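Long-range contact in methane monooxygenase hydroxylase, MmoD (Methylosinus sporium, PDB 6D7K), which probably takes part in the methane-oxidising monooxygenase system, though its own role is not settled: residues D22-V30 with R37-E45. Numbering follows the deposited sequence.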
ATOM      1  N   ASP H  22     -11.672  26.728  13.142  1.00 39.66           N
ATOM      2  CA  ASP H  22     -10.974  27.112  14.354  1.00 39.95           C
ATOM      3  C   ASP H  22      -9.477  26.992  14.069  1.00 44.40           C
ATOM      4  O   ASP H  22      -9.057  26.858  12.912  1.00 43.98           O
ATOM      5  CB  ASP H  22     -11.476  26.294  15.554  1.00 35.62           C
ATOM      6  CG  ASP H  22     -11.162  24.812  15.440  1.00 43.37           C
ATOM      7  OD1 ASP H  22     -10.194  24.430  14.742  1.00 44.29           O
ATOM      8  OD2 ASP H  22     -11.894  24.018  16.068  1.00 44.31           O
ATOM      9  N   ALA H  23      -8.657  27.067  15.122  1.00 44.39           N
ATOM     10  CA  ALA H  23      -7.212  27.154  14.901  1.00 49.26           C
ATOM     11  C   ALA H  23      -6.689  25.987  14.068  1.00 52.48           C
ATOM     12  O   ALA H  23      -5.735  26.156  13.300  1.00 50.93           O
ATOM     13  CB  ALA H  23      -6.472  27.217  16.234  1.00 44.00           C
ATOM     14  N   ARG H  24      -7.304  24.808  14.199  1.00 48.62           N
ATOM     15  CA  ARG H  24      -6.791  23.589  13.604  1.00 48.80           C
ATOM     16  C   ARG H  24      -7.739  22.910  12.629  1.00 47.36           C
ATOM     17  O   ARG H  24      -7.258  22.255  11.705  1.00 52.40           O
ATOM     18  CB  ARG H  24      -6.407  22.580  14.702  1.00 55.71           C
ATOM     19  CG  ARG H  24      -4.891  22.456  14.915  1.00 69.46           C
ATOM     20  CD  ARG H  24      -4.522  21.636  16.162  1.00 74.38           C
ATOM     21  NE  ARG H  24      -4.999  20.255  16.107  1.00 72.92           N
ATOM     22  CZ  ARG H  24      -4.243  19.206  15.789  1.00 75.49           C
ATOM     23  NH1 ARG H  24      -2.964  19.370  15.489  1.00 73.85           N
ATOM     24  NH2 ARG H  24      -4.772  17.988  15.764  1.00 75.90           N
ATOM     25  N   TYR H  25      -9.055  23.034  12.785  1.00 48.63           N
ATOM     26  CA  TYR H  25      -9.996  22.288  11.954  1.00 44.47           C
ATOM     27  C   TYR H  25     -10.818  23.213  11.064  1.00 39.01           C
ATOM     28  O   TYR H  25     -11.131  24.339  11.445  1.00 38.11           O
ATOM     29  CB  TYR H  25     -10.910  21.434  12.817  1.00 37.80           C
ATOM     30  CG  TYR H  25     -10.183  20.275  13.472  1.00 44.96           C
ATOM     31  CD1 TYR H  25      -9.830  19.138  12.735  1.00 46.02           C
ATOM     32  CD2 TYR H  25      -9.846  20.309  14.819  1.00 43.70           C
ATOM     33  CE1 TYR H  25      -9.167  18.066  13.330  1.00 44.54           C
ATOM     34  CE2 TYR H  25      -9.186  19.241  15.424  1.00 45.94           C
ATOM     35  CZ  TYR H  25      -8.846  18.126  14.676  1.00 46.93           C
ATOM     36  OH  TYR H  25      -8.178  17.077  15.270  1.00 48.44           O
ATOM     37  N   GLU H  26     -11.126  22.742   9.857  1.00 38.65           N
ATOM     38  CA  GLU H  26     -12.108  23.370   8.986  1.00 40.04           C
ATOM     39  C   GLU H  26     -13.055  22.299   8.462  1.00 40.27           C
ATOM     40  O   GLU H  26     -12.652  21.145   8.285  1.00 41.86           O
ATOM     41  CB  GLU H  26     -11.450  24.089   7.811  1.00 33.30           C
ATOM     42  CG  GLU H  26     -10.603  25.267   8.227  1.00 46.62           C
ATOM     43  CD  GLU H  26     -10.286  26.206   7.073  1.00 54.12           C
ATOM     44  OE1 GLU H  26      -9.587  25.773   6.127  1.00 58.96           O
ATOM     45  OE2 GLU H  26     -10.744  27.377   7.116  1.00 56.36           O
ATOM     46  N   ALA H  27     -14.314  22.672   8.206  1.00 34.41           N
ATOM     47  CA  ALA H  27     -15.252  21.745   7.579  1.00 34.30           C
ATOM     48  C   ALA H  27     -16.107  22.472   6.554  1.00 35.54           C
ATOM     49  O   ALA H  27     -16.613  23.564   6.821  1.00 39.17           O
ATOM     50  CB  ALA H  27     -16.142  21.062   8.620  1.00 31.14           C
ATOM     51  N   PHE H  28     -16.265  21.871   5.385  1.00 34.31           N
ATOM     52  CA  PHE H  28     -17.078  22.441   4.325  1.00 31.10           C
ATOM     53  C   PHE H  28     -18.244  21.507   4.039  1.00 36.41           C
ATOM     54  O   PHE H  28     -18.191  20.312   4.342  1.00 41.23           O
ATOM     55  CB  PHE H  28     -16.253  22.674   3.056  1.00 38.22           C
ATOM     56  CG  PHE H  28     -15.141  23.694   3.232  1.00 42.74           C
ATOM     57  CD1 PHE H  28     -13.905  23.324   3.770  1.00 39.92           C
ATOM     58  CD2 PHE H  28     -15.333  25.024   2.866  1.00 37.71           C
ATOM     59  CE1 PHE H  28     -12.893  24.270   3.937  1.00 45.48           C
ATOM     60  CE2 PHE H  28     -14.328  25.966   3.048  1.00 42.05           C
ATOM     61  CZ  PHE H  28     -13.108  25.588   3.573  1.00 41.87           C
ATOM     62  N   THR H  29     -19.242  22.036   3.381  1.00 33.51           N
ATOM     63  CA  THR H  29     -20.399  21.311   2.930  1.00 33.94           C
ATOM     64  C   THR H  29     -20.953  21.878   1.641  1.00 33.57           C
ATOM     65  O   THR H  29     -20.991  23.019   1.455  1.00 36.82           O
ATOM     66  CB  THR H  29     -21.476  21.169   3.992  1.00 34.47           C
ATOM     67  OG1 THR H  29     -22.414  20.230   3.537  1.00 34.68           O
ATOM     68  CG2 THR H  29     -22.158  22.375   4.185  1.00 33.46           C
ATOM     69  N   VAL H  30     -21.367  21.023   0.746  1.00 31.83           N
ATOM     70  CA  VAL H  30     -21.910  21.423  -0.505  1.00 33.97           C
ATOM     71  C   VAL H  30     -23.165  20.649  -0.835  1.00 37.60           C
ATOM     72  O   VAL H  30     -23.242  19.515  -0.595  1.00 33.87           O
ATOM     73  CB  VAL H  30     -20.874  21.260  -1.595  1.00 31.19           C
ATOM     74  CG1 VAL H  30     -20.582  19.830  -1.834  1.00 29.16           C
ATOM     75  CG2 VAL H  30     -21.322  21.865  -2.865  1.00 32.74           C
ATOM     76  N   ARG H  37     -22.574  16.995   0.673  1.00 29.48           N
ATOM     77  CA  ARG H  37     -21.273  16.430   0.901  1.00 29.50           C
ATOM     78  C   ARG H  37     -20.414  17.252   1.790  1.00 33.26           C
ATOM     79  O   ARG H  37     -20.211  18.347   1.539  1.00 34.97           O
ATOM     80  CB  ARG H  37     -20.566  16.254  -0.424  1.00 31.41           C
ATOM     81  CG  ARG H  37     -19.695  15.046  -0.511  1.00 31.93           C
ATOM     82  CD  ARG H  37     -18.371  15.316  -1.163  1.00 39.41           C
ATOM     83  NE  ARG H  37     -18.439  15.068  -2.582  1.00 43.98           N
ATOM     84  CZ  ARG H  37     -17.806  14.101  -3.226  1.00 50.41           C
ATOM     85  NH1 ARG H  37     -17.005  13.289  -2.597  1.00 46.35           N
ATOM     86  NH2 ARG H  37     -17.984  13.953  -4.513  1.00 41.83           N
ATOM     87  N   TRP H  38     -19.847  16.693   2.823  1.00 33.33           N
ATOM     88  CA  TRP H  38     -19.025  17.509   3.689  1.00 31.22           C
ATOM     89  C   TRP H  38     -17.640  16.886   3.823  1.00 34.62           C
ATOM     90  O   TRP H  38     -17.458  15.685   3.613  1.00 35.01           O
ATOM     91  CB  TRP H  38     -19.684  17.689   5.067  1.00 31.07           C
ATOM     92  CG  TRP H  38     -20.238  16.443   5.727  1.00 34.36           C
ATOM     93  CD1 TRP H  38     -21.546  16.035   5.745  1.00 36.43           C
ATOM     94  CD2 TRP H  38     -19.516  15.480   6.508  1.00 32.81           C
ATOM     95  NE1 TRP H  38     -21.674  14.875   6.474  1.00 34.28           N
ATOM     96  CE2 TRP H  38     -20.440  14.517   6.950  1.00 33.32           C
ATOM     97  CE3 TRP H  38     -18.177  15.337   6.868  1.00 36.05           C
ATOM     98  CZ2 TRP H  38     -20.069  13.437   7.727  1.00 31.66           C
ATOM     99  CZ3 TRP H  38     -17.818  14.260   7.642  1.00 35.70           C
ATOM    100  CH2 TRP H  38     -18.757  13.323   8.058  1.00 30.77           C
ATOM    101  N   GLU H  39     -16.656  17.732   4.152  1.00 36.23           N
ATOM    102  CA  GLU H  39     -15.279  17.314   4.398  1.00 37.91           C
ATOM    103  C   GLU H  39     -14.717  18.077   5.587  1.00 38.81           C
ATOM    104  O   GLU H  39     -15.117  19.213   5.865  1.00 35.88           O
ATOM    105  CB  GLU H  39     -14.385  17.547   3.187  1.00 32.47           C
ATOM    106  CG  GLU H  39     -14.809  18.744   2.404  1.00 39.68           C
ATOM    107  CD  GLU H  39     -13.798  19.138   1.350  1.00 56.23           C
ATOM    108  OE1 GLU H  39     -14.048  20.140   0.628  1.00 61.50           O
ATOM    109  OE2 GLU H  39     -12.761  18.444   1.240  1.00 56.99           O
ATOM    110  N   ILE H  40     -13.773  17.447   6.275  1.00 35.68           N
ATOM    111  CA  ILE H  40     -13.110  18.025   7.433  1.00 34.82           C
ATOM    112  C   ILE H  40     -11.617  18.087   7.143  1.00 35.60           C
ATOM    113  O   ILE H  40     -11.040  17.109   6.648  1.00 36.32           O
ATOM    114  CB  ILE H  40     -13.384  17.200   8.700  1.00 35.47           C
ATOM    115  CG1 ILE H  40     -14.893  17.079   8.932  1.00 34.96           C
ATOM    116  CG2 ILE H  40     -12.656  17.816   9.902  1.00 33.06           C
ATOM    117  CD1 ILE H  40     -15.267  16.147  10.094  1.00 31.44           C
ATOM    118  N   LEU H  41     -10.992  19.229   7.438  1.00 37.18           N
ATOM    119  CA  LEU H  41      -9.551  19.394   7.243  1.00 36.21           C
ATOM    120  C   LEU H  41      -8.893  19.670   8.579  1.00 38.15           C
ATOM    121  O   LEU H  41      -9.456  20.370   9.429  1.00 40.83           O
ATOM    122  CB  LEU H  41      -9.205  20.517   6.269  1.00 34.01           C
ATOM    123  CG  LEU H  41      -9.625  20.381   4.805  1.00 40.01           C
ATOM    124  CD1 LEU H  41     -11.095  20.123   4.691  1.00 38.92           C
ATOM    125  CD2 LEU H  41      -9.278  21.646   4.027  1.00 43.10           C
ATOM    126  N   ARG H  42      -7.716  19.084   8.774  1.00 44.15           N
ATOM    127  CA  ARG H  42      -6.892  19.332   9.951  1.00 42.89           C
ATOM    128  C   ARG H  42      -5.606  19.980   9.479  1.00 42.98           C
ATOM    129  O   ARG H  42      -4.940  19.454   8.583  1.00 43.17           O
ATOM    130  CB  ARG H  42      -6.592  18.051  10.726  1.00 42.76           C
ATOM    131  CG  ARG H  42      -5.911  18.325  12.048  1.00 50.55           C
ATOM    132  CD  ARG H  42      -5.266  17.097  12.650  1.00 52.39           C
ATOM    133  NE  ARG H  42      -6.235  16.208  13.279  1.00 54.64           N
ATOM    134  CZ  ARG H  42      -6.569  15.016  12.791  1.00 62.87           C
ATOM    135  NH1 ARG H  42      -5.997  14.588  11.661  1.00 62.27           N
ATOM    136  NH2 ARG H  42      -7.465  14.249  13.425  1.00 52.74           N
ATOM    137  N   ASP H  43      -5.271  21.124  10.070  1.00 49.71           N
ATOM    138  CA  ASP H  43      -4.085  21.895   9.695  1.00 50.06           C
ATOM    139  C   ASP H  43      -3.986  22.029   8.175  1.00 49.19           C
ATOM    140  O   ASP H  43      -2.906  21.974   7.589  1.00 52.29           O
ATOM    141  CB  ASP H  43      -2.808  21.277  10.283  1.00 47.73           C
ATOM    142  CG  ASP H  43      -2.866  21.106  11.809  1.00 57.90           C
ATOM    143  OD1 ASP H  43      -3.161  22.092  12.529  1.00 62.60           O
ATOM    144  OD2 ASP H  43      -2.605  19.974  12.288  1.00 57.51           O
ATOM    145  N   GLY H  44      -5.130  22.177   7.520  1.00 47.64           N
ATOM    146  CA  GLY H  44      -5.161  22.390   6.089  1.00 45.81           C
ATOM    147  C   GLY H  44      -5.223  21.138   5.249  1.00 47.02           C
ATOM    148  O   GLY H  44      -5.469  21.238   4.041  1.00 49.07           O
ATOM    149  N   GLU H  45      -5.025  19.964   5.840  1.00 48.82           N
ATOM    150  CA  GLU H  45      -4.990  18.710   5.099  1.00 47.86           C
ATOM    151  C   GLU H  45      -6.313  17.962   5.231  1.00 45.23           C
ATOM    152  O   GLU H  45      -6.917  17.920   6.308  1.00 43.71           O
ATOM    153  CB  GLU H  45      -3.837  17.825   5.585  1.00 50.85           C
TER
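Tyr25 and Arg42 run side by side on the face of the sheet turned to helix 55-74, and Arg42 NE donates to Tyr25 OH at 2.9 Å, nearly in the guanidinium plane. The phenol ring stands 70° to that plane, with Arg42 CG 3.5 Å from Tyr25 CE1. With CG anti to the backbone N (chi1 -172°) and a bend at chi3, the Arg42 chain follows the ring out to its hydroxyl. Arg24 NH2 and Arg42 NE, two donors that do not bond, lie 3.4 Å apart. Arg24 NH1 forms a salt bridge to Asp43 OD2 at 3.3 Å; that oxygen sits well out of the guanidinium plane, so the attraction is one of charge, and Asp43 N also donates to Arg24 O. Asp73 on the helix hydrogen-bonds Tyr25 OH and pairs with Arg24 NH2. Farther along this face, Ala27 CB meets Ile40 CG1 at 4.2 Å, both covered by the helix; on the reverse face Phe28 CD1 touches Leu41 CD1. Paired backbone bonds at Glu26-Leu41, Phe28-Glu39 and Val30-Arg37 set this register in the central antiparallel hairpin. Just before the strand, Asp22 OD1 accepts from Arg24 N, an Asx turn, and from Tyr25 N. Asp43 and Asp73 pairing with Arg24, and Arg42's cation-pi contact with Phe69, probably ease the closeness of the two guanidinium groups.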